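Local coordinates for putative iron binding protein (PDB 1Y9U) that binds ferric iron through tyrosine side chains, probably as a periplasmic solute-binding protein of bacterial iron uptake, at residues 107-112 with 191-196. Sequence-based numbering, arbitrary orientation.
Sequences RVLYVE and CDIGLA
The methyl of A196 lies over one face of the Y110 ring, a CH-pi contact with CB 3.5 Å from the ring centroid and displaced toward the hydroxyl end, 3.2 Å from CZ. With CG anti to its own carbonyl carbon (chi1 -65°), the ring swings along the sheet to reach A196. On the opposite face L109 lies between I193 and L195, its CD1 4.0 Å from I193 CB, while V111 CG2 meets I193 CG2. The antiparallel backbones join through paired bonds V108–A196 and Y110–G194, the Y110 N to G194 O bond being 2.8 Å; E112 N to D192 O, 2.9 Å, adds one more where the strand 193-196 begins. At the polar edge the R107 guanidinium lays one face over the L195–A196 peptide, NH1 3.5 Å from A196 CA; NH1 also forms a salt bridge to D179 and a hydrogen bond to N197 OD1. The Y110 hydroxyl bonds to N197 O, and the Y110 side chain touches Y200, a ligand of ferric iron, though none is bound here. Helices 179-187 and 198-206 cover the Y110 face; in this periplasmic binding protein's mixed sheet, 107-112 runs between 193-197 and 220-223, and the C135–C191 disulfide ties in neighbouring strand 134-135.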
# COMPACT_ATOMS: atom_id res chain seq x y z
N ARG A 107 -4.37 -1.42 -5.51
CA ARG A 107 -4.16 -0.75 -6.78
C ARG A 107 -5.30 -1.13 -7.70
O ARG A 107 -5.49 -2.30 -8.01
CB ARG A 107 -2.79 -1.10 -7.35
CG ARG A 107 -2.38 -0.21 -8.51
CD ARG A 107 -0.85 -0.01 -8.60
NE ARG A 107 -0.41 0.99 -9.57
CZ ARG A 107 -0.48 2.30 -9.36
NH1 ARG A 107 -1.01 2.78 -8.25
NH2 ARG A 107 -0.01 3.13 -10.26
N VAL A 108 -6.11 -0.13 -8.06
CA VAL A 108 -7.40 -0.35 -8.67
C VAL A 108 -7.50 0.36 -10.03
O VAL A 108 -6.55 0.96 -10.50
CB VAL A 108 -8.52 0.10 -7.70
CG1 VAL A 108 -8.39 -0.62 -6.33
CG2 VAL A 108 -8.51 1.60 -7.48
N LEU A 109 -8.68 0.28 -10.64
CA LEU A 109 -8.96 0.93 -11.90
C LEU A 109 -9.85 2.14 -11.65
O LEU A 109 -10.94 2.01 -11.11
CB LEU A 109 -9.67 -0.03 -12.85
CG LEU A 109 -9.67 0.37 -14.32
CD1 LEU A 109 -8.27 0.25 -14.96
CD2 LEU A 109 -10.69 -0.44 -15.11
N TYR A 110 -9.35 3.32 -11.98
CA TYR A 110 -10.20 4.51 -12.03
C TYR A 110 -10.94 4.47 -13.34
O TYR A 110 -10.33 4.16 -14.36
CB TYR A 110 -9.38 5.78 -12.00
CG TYR A 110 -8.58 6.08 -10.74
CD1 TYR A 110 -8.49 5.21 -9.66
CD2 TYR A 110 -7.88 7.30 -10.65
CE1 TYR A 110 -7.72 5.52 -8.55
CE2 TYR A 110 -7.13 7.62 -9.55
CZ TYR A 110 -7.07 6.74 -8.48
OH TYR A 110 -6.24 7.05 -7.42
N VAL A 111 -12.24 4.76 -13.33
CA VAL A 111 -13.10 4.62 -14.49
C VAL A 111 -13.97 5.85 -14.62
O VAL A 111 -14.56 6.29 -13.63
CB VAL A 111 -14.00 3.37 -14.36
CG1 VAL A 111 -14.91 3.22 -15.56
CG2 VAL A 111 -13.14 2.11 -14.13
N GLU A 112 -14.12 6.38 -15.83
CA GLU A 112 -15.05 7.48 -16.06
C GLU A 112 -16.40 7.10 -15.45
O GLU A 112 -16.86 5.97 -15.63
CB GLU A 112 -15.20 7.73 -17.55
CG GLU A 112 -15.73 9.11 -17.91
CD GLU A 112 -17.24 9.27 -17.76
OE1 GLU A 112 -17.97 8.27 -17.87
OE2 GLU A 112 -17.66 10.43 -17.50
N CYS A 191 -8.33 9.99 -21.31
CA CYS A 191 -8.47 8.56 -21.13
C CYS A 191 -9.79 8.23 -20.47
O CYS A 191 -10.46 9.10 -19.91
CB CYS A 191 -7.30 7.97 -20.32
SG CYS A 191 -6.95 8.87 -18.79
N ASP A 192 -10.20 6.97 -20.55
CA ASP A 192 -11.43 6.49 -19.92
C ASP A 192 -11.17 5.72 -18.63
O ASP A 192 -12.03 5.66 -17.77
CB ASP A 192 -12.23 5.61 -20.89
CG ASP A 192 -12.83 6.39 -22.03
OD1 ASP A 192 -13.00 7.62 -21.89
OD2 ASP A 192 -13.13 5.83 -23.09
N ILE A 193 -10.02 5.07 -18.55
CA ILE A 193 -9.66 4.23 -17.41
C ILE A 193 -8.17 4.38 -17.11
O ILE A 193 -7.40 4.84 -17.93
CB ILE A 193 -9.99 2.72 -17.65
CG1 ILE A 193 -9.10 2.12 -18.76
CG2 ILE A 193 -11.45 2.52 -17.97
CD1 ILE A 193 -9.39 0.63 -19.01
N GLY A 194 -7.76 3.97 -15.92
CA GLY A 194 -6.34 3.92 -15.60
C GLY A 194 -6.09 3.23 -14.29
O GLY A 194 -7.00 3.11 -13.49
N LEU A 195 -4.86 2.80 -14.07
CA LEU A 195 -4.51 2.12 -12.82
C LEU A 195 -3.93 3.13 -11.86
O LEU A 195 -3.07 3.92 -12.24
CB LEU A 195 -3.46 1.02 -13.05
CG LEU A 195 -3.94 -0.28 -13.67
CD1 LEU A 195 -2.73 -1.16 -14.00
CD2 LEU A 195 -4.91 -0.99 -12.74
N ALA A 196 -4.42 3.09 -10.63
CA ALA A 196 -4.00 4.02 -9.59
C ALA A 196 -4.52 3.50 -8.25
O ALA A 196 -5.40 2.64 -8.19
CB ALA A 196 -4.50 5.41 -9.88